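Local coordinates for putative glycosyltransferase (Mannosyltransferase) involved in glycosylating the PBCV-1 major capsid protein (Paramecium bursaria Chlorella virus 1, PDB 2P6W) that probably transfers a sugar from a nucleotide-sugar donor during glycosylation of the viral major capsid protein, this chain being its manganese-binding N-terminal domain, at residues C7-S12 / G37-Y42; N104-T109 / P163-R168; G116-N121 / T149-Q154; T73-W78 / F126-A131. All coordinates share one frame; numbering follows the deposited sequence.

Interaction 1 (C7-S12 / G37-Y42)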
# COMPACT_ATOMS: atom_id res chain seq x y z
N CYS A 7 1.17 -14.73 -8.98
CA CYS A 7 1.36 -14.93 -7.57
C CYS A 7 1.49 -13.56 -6.91
O CYS A 7 2.44 -12.82 -7.19
CB CYS A 7 2.61 -15.76 -7.33
SG CYS A 7 2.95 -16.00 -5.60
N ILE A 8 0.53 -13.23 -6.05
CA ILE A 8 0.50 -11.94 -5.36
C ILE A 8 0.71 -12.14 -3.86
O ILE A 8 0.10 -13.03 -3.27
CB ILE A 8 -0.83 -11.23 -5.61
CG1 ILE A 8 -0.94 -10.85 -7.09
CG2 ILE A 8 -1.01 -9.99 -4.70
CD1 ILE A 8 -2.37 -10.54 -7.55
N THR A 9 1.56 -11.30 -3.26
CA THR A 9 1.73 -11.26 -1.81
C THR A 9 1.30 -9.88 -1.35
O THR A 9 1.88 -8.88 -1.77
CB THR A 9 3.20 -11.47 -1.41
OG1 THR A 9 3.58 -12.81 -1.74
CG2 THR A 9 3.44 -11.22 0.09
N ILE A 10 0.27 -9.82 -0.51
CA ILE A 10 -0.11 -8.56 0.09
C ILE A 10 0.68 -8.42 1.37
O ILE A 10 0.80 -9.39 2.13
CB ILE A 10 -1.63 -8.49 0.37
CG1 ILE A 10 -2.39 -8.77 -0.94
CG2 ILE A 10 -2.01 -7.12 0.99
CD1 ILE A 10 -3.88 -8.60 -0.88
N LEU A 11 1.21 -7.23 1.59
CA LEU A 11 1.97 -6.96 2.82
C LEU A 11 1.50 -5.68 3.48
O LEU A 11 1.06 -4.74 2.83
CB LEU A 11 3.48 -6.93 2.57
CG LEU A 11 3.98 -5.88 1.58
CD1 LEU A 11 5.32 -5.30 2.03
CD2 LEU A 11 4.12 -6.47 0.20
N SER A 12 1.64 -5.67 4.80
CA SER A 12 1.31 -4.49 5.60
C SER A 12 2.01 -4.65 6.92
O SER A 12 2.87 -5.55 7.09
CB SER A 12 -0.20 -4.38 5.80
OG SER A 12 -0.58 -3.13 6.37
N GLY A 37 -6.16 -16.99 -2.40
CA GLY A 37 -4.91 -17.75 -2.43
C GLY A 37 -3.69 -16.85 -2.50
O GLY A 37 -2.61 -17.30 -2.88
N TYR A 38 -3.85 -15.58 -2.13
CA TYR A 38 -2.69 -14.69 -2.10
C TYR A 38 -1.90 -14.92 -0.83
O TYR A 38 -2.46 -15.32 0.18
CB TYR A 38 -3.11 -13.21 -2.13
CG TYR A 38 -4.04 -12.81 -3.24
CD1 TYR A 38 -3.81 -13.22 -4.56
CD2 TYR A 38 -5.12 -11.96 -3.00
CE1 TYR A 38 -4.66 -12.82 -5.61
CE2 TYR A 38 -5.98 -11.57 -4.04
CZ TYR A 38 -5.75 -12.01 -5.34
OH TYR A 38 -6.59 -11.62 -6.37
N ASN A 39 -0.60 -14.64 -0.87
CA ASN A 39 0.20 -14.71 0.36
C ASN A 39 -0.06 -13.43 1.14
O ASN A 39 -0.40 -12.41 0.55
CB ASN A 39 1.70 -14.79 0.06
CG ASN A 39 2.06 -15.92 -0.90
OD1 ASN A 39 2.72 -15.70 -1.94
ND2 ASN A 39 1.61 -17.12 -0.57
N PHE A 40 0.10 -13.50 2.46
CA PHE A 40 -0.09 -12.35 3.32
C PHE A 40 1.10 -12.26 4.27
O PHE A 40 1.39 -13.23 4.98
CB PHE A 40 -1.40 -12.49 4.10
CG PHE A 40 -1.66 -11.37 5.04
CD1 PHE A 40 -1.72 -10.06 4.58
CD2 PHE A 40 -1.86 -11.62 6.39
CE1 PHE A 40 -1.96 -8.99 5.48
CE2 PHE A 40 -2.12 -10.57 7.29
CZ PHE A 40 -2.18 -9.27 6.83
N TYR A 41 1.81 -11.12 4.24
CA TYR A 41 2.91 -10.85 5.16
C TYR A 41 2.55 -9.65 6.01
O TYR A 41 2.18 -8.60 5.47
CB TYR A 41 4.26 -10.56 4.45
CG TYR A 41 5.33 -10.37 5.49
CD1 TYR A 41 6.00 -11.46 6.03
CD2 TYR A 41 5.61 -9.10 6.00
CE1 TYR A 41 6.93 -11.29 7.04
CE2 TYR A 41 6.55 -8.92 7.00
CZ TYR A 41 7.20 -10.03 7.53
OH TYR A 41 8.12 -9.90 8.55
N TYR A 42 2.66 -9.78 7.33
CA TYR A 42 2.32 -8.67 8.23
C TYR A 42 3.43 -8.41 9.24
O TYR A 42 3.80 -9.31 10.00
CB TYR A 42 1.03 -9.00 8.97
CG TYR A 42 0.38 -7.82 9.63
CD1 TYR A 42 -0.36 -6.90 8.87
CD2 TYR A 42 0.48 -7.61 11.01
CE1 TYR A 42 -0.97 -5.79 9.50
CE2 TYR A 42 -0.14 -6.53 11.62
CZ TYR A 42 -0.86 -5.62 10.87
OH TYR A 42 -1.48 -4.55 11.48
O HOH W 1 -1.06 -15.73 -5.37
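Ile10 and Leu11 pair with Phe40 and Tyr41 as neighbouring parallel strands, the first and last elements of the beta-alpha-beta unit formed by strand 8-13, helix 20-36 and strand 39-43. This is the Rossmann-like start of a GT-A glycosyltransferase domain. The evidence is four backbone bonds whose donors alternate between strands: Asn39 N to Ile8 O, Ile10 N to Asn39 O, Tyr41 N to Ile10 O and Ser12 N to Tyr41 O. The straightest, Tyr41 N to Ile10 O, measures 2.9 Å with 167° at the hydrogen. The strand axes diverge by only 20°.

Side chains sort onto two faces. On that of Ile10 and Phe40, helix 20-36 covers both residues. Just before strand 39-43, the Tyr38 ring lies alongside Ile8, its CD1 3.7 Å from Ile8 CB, while Ile10 CD1 reaches Tyr38 CD2 at 4.2 Å. The Tyr38 hydroxyl is held further out by Ile94 N. On the other face, Leu11 CB and Tyr41 CB sit 4.2 Å apart, both side chains packed against Ile62 of helix 59-69.

At the far end Ser12 leads toward the nucleotide site: Gly13 follows it, and its OG is bonded to Leu79 O, one residue before the manganese ligand Asp80. At the near end, a water accepts from Ile8 N and bonds weakly to Gly37 O. Thr9 OG1 lies beside its backbone N (chi1 -67°), which brings it within 3.0 Å of Asn39 OD1, at best a weak hydrogen bond, since Thr73 OG1 is its stronger partner.

Interaction 2 (N104-T109 / P163-R168)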
# COMPACT_ATOMS: atom_id res chain seq x y z
N ASN A 104 6.32 -5.37 -18.84
CA ASN A 104 7.27 -4.27 -18.74
C ASN A 104 7.04 -3.39 -17.50
O ASN A 104 7.89 -2.56 -17.17
CB ASN A 104 7.18 -3.38 -19.98
CG ASN A 104 8.33 -2.39 -20.08
OD1 ASN A 104 9.48 -2.73 -19.80
ND2 ASN A 104 8.01 -1.17 -20.48
N ILE A 105 5.90 -3.55 -16.85
CA ILE A 105 5.56 -2.68 -15.70
C ILE A 105 6.18 -3.17 -14.39
O ILE A 105 6.10 -4.37 -14.06
CB ILE A 105 4.02 -2.50 -15.57
CG1 ILE A 105 3.44 -1.95 -16.88
CG2 ILE A 105 3.68 -1.56 -14.40
CD1 ILE A 105 4.11 -0.65 -17.39
N LEU A 106 6.83 -2.24 -13.67
CA LEU A 106 7.44 -2.48 -12.35
C LEU A 106 6.60 -1.92 -11.20
O LEU A 106 6.65 -2.45 -10.10
CB LEU A 106 8.84 -1.89 -12.26
CG LEU A 106 9.95 -2.48 -13.14
CD1 LEU A 106 11.14 -1.53 -13.15
CD2 LEU A 106 10.39 -3.87 -12.70
N TYR A 107 5.83 -0.86 -11.45
CA TYR A 107 4.99 -0.25 -10.41
C TYR A 107 3.62 0.10 -10.94
O TYR A 107 3.52 0.70 -12.00
CB TYR A 107 5.62 1.06 -9.94
CG TYR A 107 6.78 0.91 -8.98
CD1 TYR A 107 6.56 0.91 -7.59
CD2 TYR A 107 8.08 0.79 -9.44
CE1 TYR A 107 7.62 0.76 -6.70
CE2 TYR A 107 9.13 0.64 -8.57
CZ TYR A 107 8.90 0.62 -7.20
OH TYR A 107 9.97 0.48 -6.33
N HIS A 108 2.57 -0.25 -10.20
CA HIS A 108 1.25 0.32 -10.40
C HIS A 108 0.94 1.21 -9.20
O HIS A 108 1.02 0.75 -8.06
CB HIS A 108 0.20 -0.78 -10.53
CG HIS A 108 0.29 -1.53 -11.81
ND1 HIS A 108 1.01 -2.69 -11.95
CD2 HIS A 108 -0.22 -1.25 -13.03
CE1 HIS A 108 0.94 -3.10 -13.20
NE2 HIS A 108 0.19 -2.25 -13.87
N THR A 109 0.63 2.48 -9.47
CA THR A 109 0.33 3.46 -8.43
C THR A 109 -0.97 4.18 -8.76
O THR A 109 -1.58 3.93 -9.82
CB THR A 109 1.50 4.48 -8.28
OG1 THR A 109 1.71 5.13 -9.55
CG2 THR A 109 2.76 3.76 -7.84
N PRO A 163 11.48 8.78 -12.67
CA PRO A 163 12.33 9.30 -13.75
C PRO A 163 13.36 8.32 -14.26
O PRO A 163 13.78 8.43 -15.42
CB PRO A 163 13.02 10.50 -13.10
CG PRO A 163 12.07 10.96 -12.07
CD PRO A 163 11.51 9.68 -11.49
N ARG A 164 13.74 7.35 -13.43
CA ARG A 164 14.80 6.42 -13.78
C ARG A 164 14.30 5.15 -14.47
O ARG A 164 15.12 4.35 -14.95
CB ARG A 164 15.60 6.07 -12.53
CG ARG A 164 16.51 7.20 -12.00
CD ARG A 164 17.06 6.88 -10.61
NE ARG A 164 18.10 7.82 -10.21
CZ ARG A 164 17.88 9.09 -9.86
NH1 ARG A 164 16.64 9.57 -9.83
NH2 ARG A 164 18.90 9.88 -9.54
N ILE A 165 12.97 4.97 -14.50
CA ILE A 165 12.34 3.79 -15.13
C ILE A 165 11.21 4.20 -16.10
O ILE A 165 10.06 3.75 -16.00
CB ILE A 165 11.87 2.74 -14.07
CG1 ILE A 165 10.91 3.38 -13.05
CG2 ILE A 165 13.08 2.14 -13.32
CD1 ILE A 165 10.05 2.36 -12.30
N PRO A 166 11.55 5.05 -17.09
CA PRO A 166 10.52 5.54 -18.00
C PRO A 166 9.80 4.38 -18.67
O PRO A 166 10.43 3.41 -19.11
CB PRO A 166 11.33 6.34 -19.03
CG PRO A 166 12.69 5.74 -18.98
CD PRO A 166 12.88 5.51 -17.50
N GLY A 167 8.47 4.47 -18.70
CA GLY A 167 7.64 3.47 -19.35
C GLY A 167 7.36 2.23 -18.53
O GLY A 167 6.65 1.32 -18.98
N ARG A 168 7.90 2.16 -17.31
CA ARG A 168 7.76 0.94 -16.53
C ARG A 168 6.90 1.16 -15.28
O ARG A 168 6.99 0.43 -14.30
CB ARG A 168 9.14 0.35 -16.18
CG ARG A 168 10.01 0.11 -17.40
CD ARG A 168 11.17 -0.84 -17.08
NE ARG A 168 10.71 -2.19 -16.74
CZ ARG A 168 11.54 -3.17 -16.40
NH1 ARG A 168 12.84 -2.94 -16.34
NH2 ARG A 168 11.07 -4.38 -16.11
O HOH W 2 8.47 -5.53 -15.21
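Leu106 and Arg168 hold these segments together through both backbone and side chain. Among the hydrogen bonds, Leu106 N donates to Arg168 O at 2.7 Å, and Tyr107 N adds a weak bond of 3.3 Å to the same oxygen, so one carbonyl receives two successive amides. The Arg168 side chain returns the link: NE gives a nearly straight bond to Asn104 O (2.9 Å, 168° at the hydrogen), with that oxygen at the guanidinium edge, 5° out of its plane. A bend at chi3 (65°) folds the chain back for this. One water accepts from Arg168 NH2 and donates weakly to Ile105 O.

The packing is apolar against a flat cation. Leu106 CD1 lies over the centre of one guanidinium face, 3.6 Å above it, and CD2 approaches NH2 at 3.5 Å. Ile165 CD1 touches Tyr107 CD2 at 3.8 Å and also meets Leu106 CD1; Ile134 of helix 132-140 packs on all three residues.

A type II turn from Ile165 to Arg168, with Gly167 at positive phi, steers the chain out of helix 153-164 into strand 169-172, the sheet neighbour of strand 107-110. Edge bonding combined with face packing would be expected to restrain the tilt and rotation of the guanidinium.

Interaction 3 (G116-N121 / T149-Q154)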
# COMPACT_ATOMS: atom_id res chain seq x y z
N GLY A 116 -6.48 15.69 -3.40
CA GLY A 116 -5.30 15.30 -2.62
C GLY A 116 -4.26 16.39 -2.55
O GLY A 116 -4.58 17.57 -2.69
N SER A 117 -3.00 16.01 -2.32
CA SER A 117 -1.94 17.02 -2.27
C SER A 117 -0.68 16.59 -3.01
O SER A 117 0.30 17.32 -3.01
CB SER A 117 -1.60 17.37 -0.82
OG SER A 117 -1.29 16.20 -0.12
N TYR A 118 -0.71 15.43 -3.65
CA TYR A 118 0.48 14.89 -4.33
C TYR A 118 0.07 14.07 -5.57
O TYR A 118 -1.06 13.54 -5.63
CB TYR A 118 1.32 14.07 -3.33
CG TYR A 118 2.75 13.90 -3.81
CD1 TYR A 118 3.63 14.99 -3.83
CD2 TYR A 118 3.21 12.68 -4.29
CE1 TYR A 118 4.93 14.85 -4.29
CE2 TYR A 118 4.51 12.53 -4.75
CZ TYR A 118 5.36 13.63 -4.75
OH TYR A 118 6.65 13.50 -5.23
N PRO A 119 0.93 14.01 -6.62
CA PRO A 119 0.49 13.27 -7.81
C PRO A 119 0.17 11.78 -7.64
O PRO A 119 -0.59 11.23 -8.44
CB PRO A 119 1.65 13.44 -8.79
CG PRO A 119 2.30 14.72 -8.37
CD PRO A 119 2.21 14.72 -6.85
N ILE A 120 0.76 11.13 -6.63
CA ILE A 120 0.39 9.74 -6.32
C ILE A 120 0.17 9.58 -4.82
O ILE A 120 0.75 10.32 -4.01
CB ILE A 120 1.44 8.69 -6.84
CG1 ILE A 120 2.83 8.93 -6.23
CG2 ILE A 120 1.53 8.73 -8.35
CD1 ILE A 120 3.86 7.83 -6.53
N ASN A 121 -0.65 8.59 -4.47
CA ASN A 121 -0.81 8.22 -3.07
C ASN A 121 -0.38 6.77 -2.92
O ASN A 121 -1.02 5.87 -3.48
CB ASN A 121 -2.27 8.41 -2.66
CG ASN A 121 -2.51 8.04 -1.22
OD1 ASN A 121 -2.33 6.88 -0.82
ND2 ASN A 121 -2.99 9.01 -0.44
N THR A 149 12.08 14.37 3.46
CA THR A 149 11.04 15.36 3.69
C THR A 149 9.70 14.86 3.17
O THR A 149 9.64 14.05 2.22
CB THR A 149 11.38 16.76 3.09
OG1 THR A 149 11.35 16.71 1.65
CG2 THR A 149 12.74 17.25 3.56
N PHE A 150 8.62 15.33 3.79
CA PHE A 150 7.27 14.94 3.39
C PHE A 150 7.03 15.16 1.89
O PHE A 150 7.44 16.20 1.35
CB PHE A 150 6.29 15.78 4.21
CG PHE A 150 4.85 15.48 3.95
CD1 PHE A 150 4.18 14.51 4.69
CD2 PHE A 150 4.15 16.18 2.97
CE1 PHE A 150 2.84 14.23 4.45
CE2 PHE A 150 2.80 15.91 2.73
CZ PHE A 150 2.15 14.94 3.46
N PRO A 151 6.30 14.23 1.23
CA PRO A 151 5.72 12.96 1.71
C PRO A 151 6.59 11.69 1.68
O PRO A 151 6.05 10.59 1.56
CB PRO A 151 4.50 12.77 0.77
CG PRO A 151 4.94 13.38 -0.51
CD PRO A 151 5.86 14.54 -0.15
N TYR A 152 7.91 11.83 1.79
CA TYR A 152 8.78 10.69 2.16
C TYR A 152 8.86 9.63 1.06
O TYR A 152 9.29 9.96 -0.05
CB TYR A 152 8.35 10.09 3.51
CG TYR A 152 8.13 11.13 4.57
CD1 TYR A 152 9.14 12.00 4.92
CD2 TYR A 152 6.90 11.24 5.23
CE1 TYR A 152 8.95 12.96 5.92
CE2 TYR A 152 6.70 12.19 6.22
CZ TYR A 152 7.73 13.04 6.56
OH TYR A 152 7.54 14.00 7.53
N GLU A 153 8.52 8.37 1.33
CA GLU A 153 8.62 7.32 0.30
C GLU A 153 7.76 7.66 -0.90
O GLU A 153 8.06 7.28 -2.03
CB GLU A 153 8.23 5.94 0.88
CG GLU A 153 7.97 4.84 -0.16
CD GLU A 153 6.52 4.80 -0.65
OE1 GLU A 153 5.71 5.65 -0.21
OE2 GLU A 153 6.19 3.91 -1.47
N GLN A 154 6.67 8.39 -0.66
CA GLN A 154 5.75 8.73 -1.74
C GLN A 154 6.43 9.67 -2.74
O GLN A 154 6.29 9.52 -3.96
CB GLN A 154 4.52 9.39 -1.13
CG GLN A 154 3.45 9.75 -2.10
CD GLN A 154 2.18 10.13 -1.38
OE1 GLN A 154 1.43 9.26 -0.92
NE2 GLN A 154 1.92 11.43 -1.27
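Gln154 and Tyr118 run antiparallel past one another where the loop 116-121 meets the start of helix 153-164. Here the fit is close. The Gln154 side chain runs extended, CG anti to its backbone N (chi1 -177°), and carries its amide beside the CB end of Tyr118: NE2 lies 3.4 Å from Tyr118 CB, with the amide and ring planes only 19° apart. Gln154 CD stands 3.0 Å from Ile120 O, and OE1 is 3.3 Å from Asn121 CA. These are contacts of proximity, as neither Gln154 NE2 nor OE1 makes a hydrogen bond to Ile120 O; the polar partner of OE1 is Thr122. Over the same tyrosine, Pro151 CG sits almost on the ring normal, 3.9 Å from Tyr118 CD1, a CH-pi contact. Pro119 CD lies on the opposite face toward the rim, so the ring is sandwiched between prolines. The cis peptide before Pro151 belongs to the turn leading into the helix.

The outer side is looser. The side chains of Ser117 and Phe150 are exposed and make no contact with the other segment, while the Tyr118 hydroxyl reaches along the helix to Glu159.

On the inner side Asn121 is gripped by Glu112 through ND2 and by Gly123 N through OD1. Its side chain comes within about 6 Å of the manganese ion and lies beside the metal ligand His195, placing this contact at the rim of the metal-nucleotide site of a GT-A domain.

Interaction 4 (T73-W78 / F126-A131)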
# COMPACT_ATOMS: atom_id res chain seq x y z
N THR A 73 6.85 -14.92 -5.14
CA THR A 73 6.01 -13.74 -5.45
C THR A 73 6.37 -13.10 -6.78
O THR A 73 7.55 -12.91 -7.09
CB THR A 73 6.14 -12.67 -4.35
OG1 THR A 73 5.87 -13.25 -3.07
CG2 THR A 73 5.14 -11.53 -4.60
N GLU A 74 5.36 -12.78 -7.59
CA GLU A 74 5.55 -11.97 -8.79
C GLU A 74 5.19 -10.51 -8.53
O GLU A 74 5.92 -9.62 -8.95
CB GLU A 74 4.70 -12.49 -9.93
CG GLU A 74 5.09 -13.88 -10.37
CD GLU A 74 4.14 -14.41 -11.41
OE1 GLU A 74 4.26 -13.96 -12.57
OE2 GLU A 74 3.27 -15.25 -11.06
N TRP A 75 4.06 -10.29 -7.86
CA TRP A 75 3.63 -8.94 -7.49
C TRP A 75 3.49 -8.79 -5.99
O TRP A 75 2.79 -9.58 -5.34
CB TRP A 75 2.28 -8.59 -8.11
CG TRP A 75 2.40 -8.25 -9.56
CD1 TRP A 75 2.12 -9.06 -10.63
CD2 TRP A 75 2.84 -7.01 -10.11
NE1 TRP A 75 2.38 -8.40 -11.80
CE2 TRP A 75 2.82 -7.13 -11.52
CE3 TRP A 75 3.27 -5.80 -9.55
CZ2 TRP A 75 3.19 -6.09 -12.37
CZ3 TRP A 75 3.64 -4.76 -10.42
CH2 TRP A 75 3.60 -4.92 -11.80
N PHE A 76 4.14 -7.76 -5.44
CA PHE A 76 4.00 -7.38 -4.03
C PHE A 76 3.02 -6.24 -3.98
O PHE A 76 3.08 -5.33 -4.81
CB PHE A 76 5.33 -6.94 -3.44
CG PHE A 76 6.33 -8.05 -3.36
CD1 PHE A 76 6.37 -8.88 -2.23
CD2 PHE A 76 7.21 -8.29 -4.41
CE1 PHE A 76 7.28 -9.92 -2.16
CE2 PHE A 76 8.13 -9.35 -4.34
CZ PHE A 76 8.16 -10.17 -3.21
N LEU A 77 2.09 -6.29 -3.03
CA LEU A 77 1.11 -5.23 -2.90
C LEU A 77 1.20 -4.69 -1.47
O LEU A 77 0.82 -5.38 -0.53
CB LEU A 77 -0.31 -5.77 -3.19
CG LEU A 77 -1.46 -4.82 -2.90
CD1 LEU A 77 -1.28 -3.49 -3.65
CD2 LEU A 77 -2.79 -5.45 -3.26
N TRP A 78 1.71 -3.47 -1.32
CA TRP A 78 1.73 -2.80 -0.01
C TRP A 78 0.38 -2.15 0.25
O TRP A 78 -0.10 -1.42 -0.61
CB TRP A 78 2.81 -1.70 0.03
CG TRP A 78 2.62 -0.85 1.24
CD1 TRP A 78 1.96 0.34 1.34
CD2 TRP A 78 3.01 -1.20 2.58
NE1 TRP A 78 1.93 0.77 2.65
CE2 TRP A 78 2.58 -0.15 3.43
CE3 TRP A 78 3.70 -2.28 3.14
CZ2 TRP A 78 2.80 -0.17 4.81
CZ3 TRP A 78 3.93 -2.29 4.53
CH2 TRP A 78 3.47 -1.24 5.34
N PHE A 126 1.61 -1.37 -5.89
CA PHE A 126 2.01 -2.65 -6.47
C PHE A 126 3.44 -2.55 -6.93
O PHE A 126 3.79 -1.63 -7.67
CB PHE A 126 1.17 -2.97 -7.71
CG PHE A 126 -0.25 -3.35 -7.43
CD1 PHE A 126 -0.63 -4.68 -7.43
CD2 PHE A 126 -1.24 -2.37 -7.24
CE1 PHE A 126 -1.97 -5.06 -7.20
CE2 PHE A 126 -2.59 -2.74 -7.01
CZ PHE A 126 -2.94 -4.08 -7.00
N VAL A 127 4.26 -3.52 -6.50
CA VAL A 127 5.68 -3.56 -6.82
C VAL A 127 6.03 -4.93 -7.40
O VAL A 127 5.86 -5.95 -6.72
CB VAL A 127 6.54 -3.37 -5.54
CG1 VAL A 127 8.02 -3.25 -5.91
CG2 VAL A 127 6.10 -2.15 -4.76
N HIS A 128 6.53 -4.97 -8.63
CA HIS A 128 6.90 -6.23 -9.27
C HIS A 128 8.14 -6.78 -8.59
O HIS A 128 8.98 -6.01 -8.09
CB HIS A 128 7.22 -5.99 -10.74
CG HIS A 128 7.34 -7.25 -11.54
ND1 HIS A 128 8.56 -7.88 -11.75
CD2 HIS A 128 6.42 -8.01 -12.17
CE1 HIS A 128 8.37 -8.96 -12.47
NE2 HIS A 128 7.08 -9.07 -12.75
N LYS A 129 8.28 -8.11 -8.57
CA LYS A 129 9.47 -8.72 -7.96
C LYS A 129 10.77 -8.15 -8.49
O LYS A 129 11.76 -8.12 -7.76
CB LYS A 129 9.45 -10.24 -8.10
CG LYS A 129 9.46 -10.74 -9.51
CD LYS A 129 10.16 -12.10 -9.61
CE LYS A 129 10.07 -12.66 -11.02
NZ LYS A 129 10.99 -12.00 -11.99
N ASP A 130 10.79 -7.70 -9.74
CA ASP A 130 12.03 -7.20 -10.35
C ASP A 130 12.36 -5.79 -9.89
O ASP A 130 13.38 -5.24 -10.30
CB ASP A 130 11.98 -7.28 -11.89
CG ASP A 130 12.06 -8.72 -12.40
OD1 ASP A 130 12.64 -9.58 -11.70
OD2 ASP A 130 11.58 -9.01 -13.50
N ALA A 131 11.48 -5.22 -9.06
CA ALA A 131 11.75 -3.91 -8.45
C ALA A 131 12.15 -4.02 -6.97
O ALA A 131 12.24 -3.00 -6.28
CB ALA A 131 10.54 -2.98 -8.60
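Trp75 and His128 form a non-hydrogen-bonded pair where strands 75-79 and 124-128 run antiparallel, and their rings meet edge to face. The histidine edge points at the six-membered ring of Trp75, with centroids 5.0 Å apart and planes at 86°. The conformations explain it: with CG anti to the backbone N (chi1 -169°), His128 swings its ring across the indole, and its CB also lies over that face, 4.0 Å from the centroid. Within its own segment, Asp130 N donates to His128 ND1 at 3.0 Å, which helps to hold the imidazole's rotation from somewhat out of its plane.

The same face of the sheet carries Leu77 and Phe126, which lie side by side. Leu77 CD1 stands almost on the normal of the Phe126 ring, 3.6 Å from its centroid. Phe126 CB meanwhile packs on Trp75 CE3.

On the reverse face, Phe76 keeps CG beside its backbone N (chi1 -67°). That directs the ring's edge at Val127 O and Lys129 CA, while Thr73 CG2 covers one ring face; Ile63 of helix 59-69 packs on both Phe76 and Val127.

Phe76 and Val127 exchange two backbone bonds, the shorter being Val127 N to Phe76 O at 2.7 Å, and Lys129 N closes the pairing on Glu74 O. The chemistry therefore implies cohesion from main-chain bonds and aromatic and CH-pi packing; the one salt bridge among these residues, Lys129 NZ to Asp130 OD1, lies within the turn and does not join the strands.

Interactions 1 and 4 lie side by side in the central mixed sheet: strands 8-13 and 75-79 are neighbours, and Leu11 N bonds Leu77 O at 2.8 Å. Interaction 1 is parallel pairing at an outer strand and partly buried; interaction 4 is antiparallel and buried, richer in ring contacts. Interaction 2 continues the same sheet, Leu106 O receiving His128 N at 2.9 Å, but mixes buried residues with an exposed turn and relies on an arginine. Interaction 3 shares helix 153-164 with interaction 2, at its other end, yet lies in loops, depends on side-chain packing and comes closer to the manganese than interactions 1 and 4; its centre is about 24 Å from that of interaction 1.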